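PDB 4TLV: ADP-ribosylating toxin CARDS from Mycoplasma pneumoniae, which transfers the ADP-ribosyl group from NAD(+) to multiple target proteins in vitro and provokes vacuolation of mammalian cells, making it the main virulence factor of this bacterium. Local coordinates for residues P6-Y11 with E82-Q87; F36-S41 with S227-C232; T52-T57 with R133-D138; A58-F63 with W150-V155. All coordinates share one frame; numbering follows the deposited sequence.

All four contacts lie in the N-terminal part of the toxin, and only contact 2 reaches past the mART domain into 227-232, in the region assigned to the NAD(+)-binding pocket. Along the chain the segments run 6-11, 36-41, 52-57, 58-63, 82-87, 133-138, 150-155, 227-232. Contacts 3 and 4 are nested in the loop closed by contact 2, while contact 1 interleaves with all the others. Contacts 1 and 4 share one five-stranded antiparallel sheet; contact 3 belongs to a three-stranded one. Centres of contacts 1 and 3 are about 8 Å apart, bridged by Tyr-11 and Ser-53, whereas those of contacts 1 and 2 are about 20 Å apart. Helix 56-60 follows strand 49-53 of contact 3 and packs on the larger sheet in contact 4.

Contact 1: P6-Y11 with E82-Q87; sequences PVRFVY and EIRADQ. With SO4 (sulfate ion), chain G.
Phe-9 to Tyr-11 pair with Glu-82 to Arg-84 as antiparallel neighbours, strand 9-14 forming one margin of the five-stranded sheet of the mART domain. Backbone bonds hold the register: Val-10 and Ile-83 form the hydrogen-bonded pair, Val-10 N giving to Ile-83 O at 2.9 Å and Ile-83 N giving back to Val-10 O. Just beyond the strand end, Ala-85 N reaches Arg-8 O at 2.8 Å in a nearly straight bond (172°).

Aromatic packing occupies the face carrying Phe-9, Tyr-11, Glu-82 and Arg-84. The Glu-82 side chain rises between the two rings, its carboxylate stacked over the centre of the Phe-9 ring with CD 4.1 Å above the plane and the two planes 22° apart. CG anti to the backbone N (chi1 175°) and an extended chain bring it there. On its other flank Glu-82 CG meets Tyr-11 CE1 at 3.7 Å, and Tyr-11 OH makes a weak bond to OE2; the firmer partner of this carboxylate is Arg-147, through a salt bridge. On the reverse face Val-10 CG2 packs against Ile-83 CB.

Charge gathers round a sulfate, probably from the crystallisation liquor, which Arg-147 also binds. Arg-8 NH2 is also salt-bridged to Glu-187. Arg-8 meets the sulfate with one edge of its guanidinium, NE to O3 at 2.7 Å and NH2 to O1 at 2.9 Å.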
loop_
_atom_site.group_PDB
_atom_site.type_symbol
_atom_site.label_atom_id
_atom_site.label_comp_id
_atom_site.label_asym_id
_atom_site.label_seq_id
_atom_site.Cartn_x
_atom_site.Cartn_y
_atom_site.Cartn_z
ATOM N N PRO A 6 -13.805 5.594 9.727
ATOM C CA PRO A 6 -13.838 6.421 8.524
ATOM C C PRO A 6 -12.426 6.864 8.160
ATOM O O PRO A 6 -11.499 6.716 8.958
ATOM C CB PRO A 6 -14.641 7.634 8.988
ATOM C CG PRO A 6 -14.207 7.792 10.424
ATOM C CD PRO A 6 -14.095 6.372 10.947
ATOM N N VAL A 7 -12.253 7.388 6.957
ATOM C CA VAL A 7 -11.047 8.133 6.654
ATOM C C VAL A 7 -11.352 9.591 6.983
ATOM O O VAL A 7 -12.135 10.251 6.300
ATOM C CB VAL A 7 -10.625 7.931 5.184
ATOM C CG1 VAL A 7 -9.599 8.939 4.788
ATOM C CG2 VAL A 7 -10.077 6.509 4.993
ATOM N N ARG A 8 -10.758 10.082 8.063
ATOM C CA ARG A 8 -11.124 11.390 8.583
ATOM C C ARG A 8 -10.197 12.480 8.044
ATOM O O ARG A 8 -10.647 13.553 7.644
ATOM C CB ARG A 8 -11.116 11.356 10.123
ATOM C CG ARG A 8 -11.345 12.698 10.793
ATOM C CD ARG A 8 -11.658 12.508 12.293
ATOM N NE ARG A 8 -11.174 13.618 13.116
ATOM C CZ ARG A 8 -11.652 14.856 13.070
ATOM N NH1 ARG A 8 -12.637 15.176 12.233
ATOM N NH2 ARG A 8 -11.138 15.783 13.869
ATOM N N PHE A 9 -8.901 12.200 8.040
ATOM C CA PHE A 9 -7.933 13.152 7.494
ATOM C C PHE A 9 -7.135 12.543 6.354
ATOM O O PHE A 9 -6.807 11.341 6.365
ATOM C CB PHE A 9 -6.974 13.644 8.593
ATOM C CG PHE A 9 -7.622 14.570 9.589
ATOM C CD1 PHE A 9 -8.018 15.836 9.207
ATOM C CD2 PHE A 9 -7.833 14.169 10.909
ATOM C CE1 PHE A 9 -8.630 16.706 10.106
ATOM C CE2 PHE A 9 -8.443 15.034 11.819
ATOM C CZ PHE A 9 -8.834 16.299 11.423
ATOM N N VAL A 10 -6.835 13.375 5.371
ATOM C CA VAL A 10 -5.897 13.025 4.316
ATOM C C VAL A 10 -4.805 14.102 4.314
ATOM O O VAL A 10 -4.909 15.079 5.054
ATOM C CB VAL A 10 -6.582 12.903 2.930
ATOM C CG1 VAL A 10 -7.526 11.695 2.899
ATOM C CG2 VAL A 10 -7.330 14.175 2.545
ATOM N N TYR A 11 -3.768 13.925 3.500
ATOM C CA TYR A 11 -2.571 14.782 3.577
ATOM C C TYR A 11 -2.065 15.136 2.203
ATOM O O TYR A 11 -2.175 14.343 1.264
ATOM C CB TYR A 11 -1.447 14.060 4.333
ATOM C CG TYR A 11 -1.902 13.703 5.706
ATOM C CD1 TYR A 11 -1.746 14.599 6.752
ATOM C CD2 TYR A 11 -2.552 12.492 5.952
ATOM C CE1 TYR A 11 -2.205 14.302 8.012
ATOM C CE2 TYR A 11 -3.031 12.194 7.225
ATOM C CZ TYR A 11 -2.846 13.113 8.245
ATOM O OH TYR A 11 -3.298 12.841 9.520
ATOM N N GLU A 82 -2.720 18.886 6.564
ATOM C CA GLU A 82 -3.664 17.907 7.081
ATOM C C GLU A 82 -5.069 18.412 6.770
ATOM O O GLU A 82 -5.426 19.526 7.151
ATOM C CB GLU A 82 -3.480 17.780 8.590
ATOM C CG GLU A 82 -4.495 16.876 9.264
ATOM C CD GLU A 82 -4.291 16.830 10.773
ATOM O OE1 GLU A 82 -4.530 17.854 11.430
ATOM O OE2 GLU A 82 -3.879 15.779 11.281
ATOM N N ILE A 83 -5.864 17.592 6.077
ATOM C CA ILE A 83 -7.108 18.036 5.466
ATOM C C ILE A 83 -8.247 17.099 5.868
ATOM O O ILE A 83 -8.166 15.893 5.627
ATOM C CB ILE A 83 -6.981 18.001 3.915
ATOM C CG1 ILE A 83 -5.773 18.822 3.434
ATOM C CG2 ILE A 83 -8.282 18.429 3.237
ATOM C CD1 ILE A 83 -5.337 18.509 1.987
ATOM N N ARG A 84 -9.305 17.648 6.468
ATOM C CA ARG A 84 -10.459 16.844 6.841
ATOM C C ARG A 84 -11.162 16.417 5.567
ATOM O O ARG A 84 -11.489 17.249 4.727
ATOM C CB ARG A 84 -11.441 17.614 7.753
ATOM C CG ARG A 84 -12.706 16.842 8.128
ATOM C CD ARG A 84 -13.653 17.660 9.069
ATOM N NE ARG A 84 -13.710 19.070 8.674
ATOM C CZ ARG A 84 -14.401 19.535 7.637
ATOM N NH1 ARG A 84 -15.140 18.710 6.891
ATOM N NH2 ARG A 84 -14.347 20.829 7.338
ATOM N N ALA A 85 -11.397 15.116 5.437
ATOM C CA ALA A 85 -12.072 14.566 4.262
ATOM C C ALA A 85 -13.594 14.618 4.411
ATOM O O ALA A 85 -14.114 14.558 5.516
ATOM C CB ALA A 85 -11.628 13.139 4.032
ATOM N N ASP A 86 -14.296 14.728 3.286
ATOM C CA ASP A 86 -15.759 14.752 3.294
ATOM C C ASP A 86 -16.259 14.002 2.051
ATOM O O ASP A 86 -15.468 13.349 1.381
ATOM C CB ASP A 86 -16.303 16.195 3.380
ATOM C CG ASP A 86 -15.872 17.072 2.190
ATOM O OD1 ASP A 86 -15.710 16.534 1.078
ATOM O OD2 ASP A 86 -15.735 18.313 2.358
ATOM N N GLN A 87 -17.555 14.082 1.754
ATOM C CA GLN A 87 -18.158 13.247 0.701
ATOM C C GLN A 87 -17.621 13.515 -0.711
ATOM O O GLN A 87 -17.885 12.730 -1.625
ATOM C CB GLN A 87 -19.693 13.389 0.703
ATOM C CG GLN A 87 -20.129 14.753 0.167
ATOM C CD GLN A 87 -21.647 14.969 0.134
ATOM O OE1 GLN A 87 -22.415 14.253 0.792
ATOM N NE2 GLN A 87 -22.081 15.971 -0.637
HETATM S S SO4 G . -8.407 13.851 15.764
HETATM O O1 SO4 G . -9.132 15.112 15.905
HETATM O O2 SO4 G . -8.415 13.091 17.026
HETATM O O3 SO4 G . -9.065 13.050 14.737
HETATM O O4 SO4 G . -7.009 14.137 15.389
#

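Contact 2: F36-S41 with S227-C232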
loop_
_atom_site.group_PDB
_atom_site.type_symbol
_atom_site.label_atom_id
_atom_site.label_comp_id
_atom_site.label_asym_id
_atom_site.label_seq_id
_atom_site.Cartn_x
_atom_site.Cartn_y
_atom_site.Cartn_z
ATOM N N PHE A 36 -8.962 7.933 -15.462
ATOM C CA PHE A 36 -7.734 7.337 -15.968
ATOM C C PHE A 36 -6.664 8.375 -16.315
ATOM O O PHE A 36 -5.479 8.157 -16.051
ATOM C CB PHE A 36 -8.002 6.402 -17.155
ATOM C CG PHE A 36 -8.555 5.061 -16.748
ATOM C CD1 PHE A 36 -7.707 4.020 -16.414
ATOM C CD2 PHE A 36 -9.916 4.852 -16.678
ATOM C CE1 PHE A 36 -8.217 2.782 -16.029
ATOM C CE2 PHE A 36 -10.429 3.626 -16.295
ATOM C CZ PHE A 36 -9.583 2.593 -15.976
ATOM N N GLU A 37 -7.068 9.499 -16.909
ATOM C CA GLU A 37 -6.094 10.551 -17.230
ATOM C C GLU A 37 -5.451 11.130 -15.970
ATOM O O GLU A 37 -4.295 11.566 -15.993
ATOM C CB GLU A 37 -6.746 11.683 -18.041
ATOM C CG GLU A 37 -7.040 11.277 -19.490
ATOM C CD GLU A 37 -7.649 12.406 -20.309
ATOM O OE1 GLU A 37 -7.926 13.484 -19.742
ATOM O OE2 GLU A 37 -7.852 12.216 -21.526
ATOM N N HIS A 38 -6.215 11.161 -14.883
ATOM C CA HIS A 38 -5.700 11.677 -13.617
ATOM C C HIS A 38 -4.686 10.716 -12.988
ATOM O O HIS A 38 -3.634 11.137 -12.488
ATOM C CB HIS A 38 -6.842 11.932 -12.634
ATOM C CG HIS A 38 -6.366 12.296 -11.269
ATOM N ND1 HIS A 38 -5.710 13.482 -11.010
ATOM C CD2 HIS A 38 -6.386 11.605 -10.104
ATOM C CE1 HIS A 38 -5.359 13.511 -9.734
ATOM N NE2 HIS A 38 -5.765 12.388 -9.161
ATOM N N ILE A 39 -5.011 9.428 -13.006
ATOM C CA ILE A 39 -4.122 8.391 -12.491
ATOM C C ILE A 39 -2.844 8.316 -13.332
ATOM O O ILE A 39 -1.740 8.135 -12.796
ATOM C CB ILE A 39 -4.807 7.000 -12.510
ATOM C CG1 ILE A 39 -5.972 6.969 -11.516
ATOM C CG2 ILE A 39 -3.810 5.910 -12.182
ATOM C CD1 ILE A 39 -5.569 7.346 -10.090
ATOM N N LEU A 40 -2.992 8.470 -14.648
ATOM C CA LEU A 40 -1.858 8.290 -15.562
ATOM C C LEU A 40 -1.178 9.598 -15.974
ATOM O O LEU A 40 -0.235 9.593 -16.771
ATOM C CB LEU A 40 -2.310 7.521 -16.812
ATOM C CG LEU A 40 -2.915 6.141 -16.571
ATOM C CD1 LEU A 40 -3.482 5.579 -17.874
ATOM C CD2 LEU A 40 -1.832 5.220 -16.006
ATOM N N SER A 41 -1.669 10.718 -15.445
ATOM C CA SER A 41 -1.118 12.042 -15.750
ATOM C C SER A 41 -1.058 12.324 -17.259
ATOM O O SER A 41 -0.117 12.947 -17.744
ATOM C CB SER A 41 0.270 12.246 -15.124
ATOM O OG SER A 41 0.257 12.037 -13.709
ATOM N N SER A 227 2.689 9.886 -9.726
ATOM C CA SER A 227 1.935 10.670 -10.705
ATOM C C SER A 227 2.353 12.123 -10.596
ATOM O O SER A 227 2.822 12.584 -9.549
ATOM C CB SER A 227 0.421 10.543 -10.524
ATOM O OG SER A 227 0.068 10.822 -9.200
ATOM N N LEU A 228 2.176 12.855 -11.681
ATOM C CA LEU A 228 2.516 14.269 -11.671
ATOM C C LEU A 228 1.632 15.083 -10.712
ATOM O O LEU A 228 2.033 16.150 -10.245
ATOM C CB LEU A 228 2.474 14.837 -13.093
ATOM C CG LEU A 228 3.705 14.513 -13.964
ATOM C CD1 LEU A 228 3.957 13.008 -14.135
ATOM C CD2 LEU A 228 3.576 15.205 -15.326
ATOM N N SER A 229 0.442 14.592 -10.391
ATOM C CA SER A 229 -0.427 15.324 -9.514
ATOM C C SER A 229 0.295 15.359 -8.054
ATOM O O SER A 229 0.104 16.304 -7.299
ATOM C CB SER A 229 -1.842 14.752 -9.399
ATOM O OG SER A 229 -1.796 13.402 -8.961
ATOM N N PHE A 230 1.075 14.327 -7.735
ATOM C CA PHE A 230 1.868 14.313 -6.506
ATOM C C PHE A 230 3.188 15.092 -6.674
ATOM O O PHE A 230 3.530 15.947 -5.846
ATOM C CB PHE A 230 2.170 12.867 -6.062
ATOM C CG PHE A 230 1.040 12.212 -5.298
ATOM C CD1 PHE A 230 -0.136 11.841 -5.941
ATOM C CD2 PHE A 230 1.154 11.962 -3.941
ATOM C CE1 PHE A 230 -1.193 11.258 -5.238
ATOM C CE2 PHE A 230 0.099 11.366 -3.228
ATOM C CZ PHE A 230 -1.077 11.024 -3.878
ATOM N N ALA A 231 3.927 14.785 -7.737
ATOM C CA ALA A 231 5.290 15.324 -7.909
ATOM C C ALA A 231 5.352 16.788 -8.367
ATOM O O ALA A 231 6.392 17.446 -8.209
ATOM C CB ALA A 231 6.080 14.459 -8.857
ATOM N N CYS A 232 4.264 17.283 -8.958
ATOM C CA CYS A 232 4.212 18.669 -9.439
ATOM C C CYS A 232 3.004 19.370 -8.823
ATOM O O CYS A 232 2.085 19.753 -9.540
ATOM C CB CYS A 232 4.078 18.710 -10.963
ATOM S SG CYS A 232 5.019 17.483 -11.886
HETATM O O HOH W 1 -2.740 10.494 -9.528
HETATM O O HOH W 2 -1.838 13.119 -12.463
#
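Ser-41, the first residue after helix 35-40 to leave helical geometry, meets the first turn of the short helix 228-231 and joins the mART domain to the segment assigned to the NAD(+)-binding pocket. Ser-41 has positive phi, and its CB turns toward the other segment, lying 3.9 Å from Leu-228 CD1. At the tip, OG accepts a hydrogen bond from Leu-228 N at 2.9 Å (150°) and touches Ser-227 CB. The Ser-41 hydroxyl lies anti to its own carbonyl carbon (chi1 -56°), a rotation that aims it at this amide. A water joins Ser-41 OG, at 2.7 Å, to His-38 O within 36-41, and accepts only weakly from Ser-229 N. A second water bridges the two segments, connecting His-38 O to Ser-227 OG. The His-38 ring is hydrogen-bonded through NE2 to Glu-134. Further along, Cys-232 SG closes the disulfide with Cys-249 SG.

Contact 3: T52-T57 with R133-D138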
loop_
_atom_site.group_PDB
_atom_site.type_symbol
_atom_site.label_atom_id
_atom_site.label_comp_id
_atom_site.label_asym_id
_atom_site.label_seq_id
_atom_site.Cartn_x
_atom_site.Cartn_y
_atom_site.Cartn_z
ATOM N N THR A 52 -4.602 13.829 -2.787
ATOM C CA THR A 52 -4.177 13.800 -1.397
ATOM C C THR A 52 -3.858 12.342 -1.083
ATOM O O THR A 52 -4.150 11.441 -1.869
ATOM C CB THR A 52 -5.304 14.244 -0.420
ATOM O OG1 THR A 52 -6.338 13.244 -0.408
ATOM C CG2 THR A 52 -5.902 15.609 -0.812
ATOM N N SER A 53 -3.273 12.104 0.078
ATOM C CA SER A 53 -2.882 10.755 0.461
ATOM C C SER A 53 -3.465 10.403 1.841
ATOM O O SER A 53 -3.667 11.273 2.681
ATOM C CB SER A 53 -1.354 10.647 0.476
ATOM O OG SER A 53 -0.955 9.376 0.955
ATOM N N GLU A 54 -3.749 9.125 2.065
ATOM C CA GLU A 54 -4.300 8.695 3.336
ATOM C C GLU A 54 -3.290 8.832 4.488
ATOM O O GLU A 54 -3.684 8.899 5.638
ATOM C CB GLU A 54 -4.801 7.248 3.225
ATOM C CG GLU A 54 -5.884 6.880 4.234
ATOM C CD GLU A 54 -6.441 5.480 3.978
ATOM O OE1 GLU A 54 -7.080 5.262 2.923
ATOM O OE2 GLU A 54 -6.229 4.595 4.828
ATOM N N THR A 55 -1.997 8.892 4.185
ATOM C CA THR A 55 -0.981 9.025 5.250
ATOM C C THR A 55 0.051 10.097 4.916
ATOM O O THR A 55 0.335 10.340 3.743
ATOM C CB THR A 55 -0.172 7.709 5.488
ATOM O OG1 THR A 55 0.656 7.423 4.349
ATOM C CG2 THR A 55 -1.094 6.515 5.775
ATOM N N PRO A 56 0.652 10.716 5.950
ATOM C CA PRO A 56 1.710 11.702 5.707
ATOM C C PRO A 56 2.914 11.074 5.000
ATOM O O PRO A 56 3.539 11.696 4.145
ATOM C CB PRO A 56 2.117 12.147 7.126
ATOM C CG PRO A 56 0.929 11.867 7.964
ATOM C CD PRO A 56 0.287 10.631 7.377
ATOM N N THR A 57 3.237 9.838 5.351
ATOM C CA THR A 57 4.384 9.187 4.750
ATOM C C THR A 57 4.232 9.016 3.234
ATOM O O THR A 57 5.182 9.235 2.478
ATOM C CB THR A 57 4.661 7.827 5.412
ATOM O OG1 THR A 57 4.907 8.033 6.807
ATOM C CG2 THR A 57 5.876 7.165 4.777
ATOM N N ARG A 133 -1.490 5.850 -1.844
ATOM C CA ARG A 133 -2.673 5.856 -0.986
ATOM C C ARG A 133 -3.577 7.025 -1.352
ATOM O O ARG A 133 -4.087 7.714 -0.470
ATOM C CB ARG A 133 -2.266 5.962 0.497
ATOM C CG ARG A 133 -1.375 4.816 0.990
ATOM C CD ARG A 133 -2.175 3.583 1.408
ATOM N NE ARG A 133 -3.033 3.790 2.596
ATOM C CZ ARG A 133 -2.633 3.662 3.863
ATOM N NH1 ARG A 133 -1.363 3.359 4.163
ATOM N NH2 ARG A 133 -3.508 3.845 4.850
ATOM N N GLU A 134 -3.777 7.254 -2.650
ATOM C CA GLU A 134 -4.436 8.488 -3.105
ATOM C C GLU A 134 -5.934 8.539 -2.842
ATOM O O GLU A 134 -6.668 7.614 -3.164
ATOM C CB GLU A 134 -4.195 8.775 -4.602
ATOM C CG GLU A 134 -4.951 10.049 -5.058
ATOM C CD GLU A 134 -4.646 10.489 -6.479
ATOM O OE1 GLU A 134 -3.973 9.743 -7.224
ATOM O OE2 GLU A 134 -5.101 11.594 -6.845
ATOM N N TRP A 135 -6.368 9.634 -2.237
ATOM C CA TRP A 135 -7.780 10.011 -2.223
ATOM C C TRP A 135 -7.810 11.282 -3.059
ATOM O O TRP A 135 -7.035 12.211 -2.808
ATOM C CB TRP A 135 -8.240 10.300 -0.792
ATOM C CG TRP A 135 -8.451 9.057 0.019
ATOM C CD1 TRP A 135 -7.496 8.299 0.618
ATOM C CD2 TRP A 135 -9.709 8.425 0.301
ATOM N NE1 TRP A 135 -8.076 7.228 1.264
ATOM C CE2 TRP A 135 -9.434 7.291 1.086
ATOM C CE3 TRP A 135 -11.044 8.722 -0.029
ATOM C CZ2 TRP A 135 -10.442 6.443 1.554
ATOM C CZ3 TRP A 135 -12.036 7.879 0.418
ATOM C CH2 TRP A 135 -11.730 6.746 1.214
ATOM N N PHE A 136 -8.640 11.310 -4.091
ATOM C CA PHE A 136 -8.734 12.508 -4.906
ATOM C C PHE A 136 -10.033 13.220 -4.592
ATOM O O PHE A 136 -11.018 12.580 -4.209
ATOM C CB PHE A 136 -8.604 12.193 -6.404
ATOM C CG PHE A 136 -9.723 11.344 -6.971
ATOM C CD1 PHE A 136 -9.668 9.954 -6.896
ATOM C CD2 PHE A 136 -10.807 11.934 -7.617
ATOM C CE1 PHE A 136 -10.677 9.164 -7.430
ATOM C CE2 PHE A 136 -11.823 11.139 -8.160
ATOM C CZ PHE A 136 -11.745 9.752 -8.067
ATOM N N THR A 137 -10.036 14.545 -4.732
ATOM C CA THR A 137 -11.264 15.301 -4.511
ATOM C C THR A 137 -11.869 15.615 -5.865
ATOM O O THR A 137 -11.148 15.826 -6.853
ATOM C CB THR A 137 -11.027 16.599 -3.736
ATOM O OG1 THR A 137 -10.195 17.465 -4.513
ATOM C CG2 THR A 137 -10.335 16.301 -2.402
ATOM N N ASP A 138 -13.194 15.597 -5.913
ATOM C CA ASP A 138 -13.918 15.873 -7.140
ATOM C C ASP A 138 -14.106 17.379 -7.088
ATOM O O ASP A 138 -15.145 17.881 -6.640
ATOM C CB ASP A 138 -15.253 15.122 -7.122
ATOM C CG ASP A 138 -15.956 15.117 -8.466
ATOM O OD1 ASP A 138 -15.466 15.776 -9.418
ATOM O OD2 ASP A 138 -17.004 14.443 -8.568
#
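Glu-54 lies between Arg-133 and Trp-135 and binds each with a different oxygen. Glu-54 OE1, in the indole plane at its edge, accepts from Trp-135 NE1 at 2.8 Å through its anti lone pair in a nearly straight bond (166°). OE2 forms a salt bridge with Arg-133 NH2, also 2.8 Å; it lies in the guanidinium plane, yet the arginine approaches from above the carboxylate, the two planes 87° apart. One face of that guanidinium is covered by the methyl of Thr-55, with CG2 3.6 Å from Arg-133 NH1. Bends at chi2 (-84°) and chi3 turn the guanidinium so that its edge meets Glu-54 OE2 and this face meets the threonine.

Behind these side chains runs an antiparallel ladder of the three-stranded sheet, strand 49-53 beside strand 134-138. Thr-52 and Trp-135 form a hydrogen-bonded pair, with Ser-53 and Glu-134 as the adjacent non-hydrogen-bonded pair. Trp-135 O is gripped twice, by Thr-52 N at 2.9 Å and by Thr-52 OG1 at 2.7 Å. Just past the paired strands, Glu-54 N bonds to Arg-133 O.

Farther out, Arg-590 from the C-terminal end of the chain makes a second salt bridge to Glu-54 OE2. Thr-55 OG1 N-caps helix 56-60 by binding Ala-58 N, while Ser-53 OG holds Gln-132 O.

Contact 4: A58-F63 with W150-V155; sequences AAIRFF and WLVDAV
Ile-60 and Val-152 reach toward each other tip to tip, the terminal methyl CD1 of Ile-60 resting 3.7 Å from Val-152 CB and 3.9 Å from Val-152 CG1. The isoleucine gets there by full extension, with CG1 anti to the backbone N (chi1 -166°) and CD1 continuing outward. Phe-63, one turn further along, comes to the same valine from another direction: its CE2 lies 3.8 Å from Val-152 CG2. That branch also lies near Ile-60 CD1, while CB and CG1 meet Ile-60.

The Phe-63 ring is set with its rim against the strand backbone. Asp-153 CA lies in the ring plane at the edge, and Phe-63 CE2 approaches Asp-153 C at 3.8 Å. Beyond it Ala-154 CB lies 3.6 Å from Phe-63 O and 4.2 Å from Phe-63 CE2. Asp-153 points the other way and is salt-bridged to Arg-174 on the adjacent strand.

Thr-173 of strand 168-181 also touches both Ile-60 and Phe-63, and Ala-78 of strand 76-84 meets Phe-63. This is apolar helix-on-sheet packing, in which helix 56-60 and the 3-10 turn that follows lie against the central strand 146-156 of the five-stranded mART sheet.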
loop_
_atom_site.group_PDB
_atom_site.type_symbol
_atom_site.label_atom_id
_atom_site.label_comp_id
_atom_site.label_asym_id
_atom_site.label_seq_id
_atom_site.Cartn_x
_atom_site.Cartn_y
_atom_site.Cartn_z
ATOM N N ALA A 58 3.044 8.618 2.791
ATOM C CA ALA A 58 2.798 8.480 1.361
ATOM C C ALA A 58 2.703 9.845 0.670
ATOM O O ALA A 58 3.164 10.000 -0.459
ATOM C CB ALA A 58 1.531 7.635 1.105
ATOM N N ALA A 59 2.111 10.834 1.337
ATOM C CA ALA A 59 2.026 12.176 0.750
ATOM C C ALA A 59 3.418 12.765 0.495
ATOM O O ALA A 59 3.593 13.565 -0.419
ATOM C CB ALA A 59 1.222 13.125 1.651
ATOM N N ILE A 60 4.392 12.406 1.326
ATOM C CA ILE A 60 5.691 13.086 1.267
ATOM C C ILE A 60 6.763 12.296 0.511
ATOM O O ILE A 60 7.853 12.816 0.234
ATOM C CB ILE A 60 6.206 13.505 2.678
ATOM C CG1 ILE A 60 7.363 14.505 2.548
ATOM C CG2 ILE A 60 6.685 12.301 3.454
ATOM C CD1 ILE A 60 7.694 15.235 3.861
ATOM N N ARG A 61 6.454 11.057 0.135
ATOM C CA ARG A 61 7.455 10.220 -0.551
ATOM C C ARG A 61 8.109 10.894 -1.768
ATOM O O ARG A 61 9.346 10.843 -1.924
ATOM C CB ARG A 61 6.871 8.852 -0.928
ATOM C CG ARG A 61 7.834 7.911 -1.705
ATOM C CD ARG A 61 9.186 7.721 -1.010
ATOM N NE ARG A 61 10.070 6.923 -1.858
ATOM C CZ ARG A 61 10.775 7.417 -2.877
ATOM N NH1 ARG A 61 10.716 8.714 -3.153
ATOM N NH2 ARG A 61 11.545 6.611 -3.622
ATOM N N PHE A 62 7.313 11.522 -2.636
ATOM C CA PHE A 62 7.881 12.106 -3.866
ATOM C C PHE A 62 8.922 13.151 -3.492
ATOM O O PHE A 62 9.886 13.378 -4.221
ATOM C CB PHE A 62 6.801 12.765 -4.751
ATOM C CG PHE A 62 6.352 14.120 -4.254
ATOM C CD1 PHE A 62 5.373 14.226 -3.270
ATOM C CD2 PHE A 62 6.929 15.286 -4.742
ATOM C CE1 PHE A 62 4.965 15.467 -2.780
ATOM C CE2 PHE A 62 6.523 16.546 -4.253
ATOM C CZ PHE A 62 5.536 16.629 -3.276
ATOM N N PHE A 63 8.705 13.783 -2.348
ATOM C CA PHE A 63 9.517 14.911 -1.917
ATOM C C PHE A 63 10.927 14.466 -1.486
ATOM O O PHE A 63 11.841 15.291 -1.374
ATOM C CB PHE A 63 8.774 15.657 -0.791
ATOM C CG PHE A 63 9.295 17.040 -0.525
ATOM C CD1 PHE A 63 9.181 18.033 -1.480
ATOM C CD2 PHE A 63 9.871 17.352 0.695
ATOM C CE1 PHE A 63 9.645 19.316 -1.229
ATOM C CE2 PHE A 63 10.340 18.626 0.950
ATOM C CZ PHE A 63 10.225 19.609 -0.017
ATOM N N TRP A 150 2.614 21.642 8.497
ATOM C CA TRP A 150 3.975 21.547 9.034
ATOM C C TRP A 150 4.953 21.892 7.928
ATOM O O TRP A 150 4.764 21.494 6.781
ATOM C CB TRP A 150 4.323 20.119 9.471
ATOM C CG TRP A 150 3.520 19.572 10.573
ATOM C CD1 TRP A 150 3.872 19.502 11.887
ATOM C CD2 TRP A 150 2.216 18.998 10.473
ATOM N NE1 TRP A 150 2.867 18.913 12.616
ATOM C CE2 TRP A 150 1.838 18.594 11.767
ATOM C CE3 TRP A 150 1.337 18.772 9.407
ATOM C CZ2 TRP A 150 0.614 17.985 12.031
ATOM C CZ3 TRP A 150 0.121 18.173 9.671
ATOM C CH2 TRP A 150 -0.229 17.787 10.973
ATOM N N LEU A 151 6.015 22.615 8.267
ATOM C CA LEU A 151 7.111 22.822 7.330
ATOM C C LEU A 151 7.833 21.494 7.134
ATOM O O LEU A 151 8.146 20.809 8.105
ATOM C CB LEU A 151 8.090 23.867 7.880
ATOM C CG LEU A 151 9.365 24.056 7.062
ATOM C CD1 LEU A 151 9.056 24.600 5.670
ATOM C CD2 LEU A 151 10.339 24.970 7.801
ATOM N N VAL A 152 8.076 21.103 5.889
ATOM C CA VAL A 152 8.841 19.876 5.659
ATOM C C VAL A 152 10.042 20.212 4.806
ATOM O O VAL A 152 10.011 21.161 4.030
ATOM C CB VAL A 152 8.018 18.772 4.973
ATOM C CG1 VAL A 152 6.774 18.458 5.795
ATOM C CG2 VAL A 152 7.634 19.187 3.567
ATOM N N ASP A 153 11.109 19.443 4.965
ATOM C CA ASP A 153 12.282 19.639 4.127
ATOM C C ASP A 153 12.897 18.300 3.729
ATOM O O ASP A 153 12.619 17.256 4.337
ATOM C CB ASP A 153 13.306 20.573 4.798
ATOM C CG ASP A 153 13.839 20.023 6.112
ATOM O OD1 ASP A 153 13.758 18.802 6.328
ATOM O OD2 ASP A 153 14.368 20.810 6.926
ATOM N N ALA A 154 13.693 18.332 2.672
ATOM C CA ALA A 154 14.402 17.148 2.235
ATOM C C ALA A 154 15.873 17.417 2.504
ATOM O O ALA A 154 16.377 18.470 2.125
ATOM C CB ALA A 154 14.171 16.915 0.757
ATOM N N VAL A 155 16.549 16.474 3.149
ATOM C CA VAL A 155 17.972 16.609 3.447
ATOM C C VAL A 155 18.743 15.331 3.108
ATOM O O VAL A 155 18.212 14.222 3.212
ATOM C CB VAL A 155 18.180 16.956 4.932
ATOM C CG1 VAL A 155 17.562 18.306 5.241
ATOM C CG2 VAL A 155 17.564 15.881 5.807
#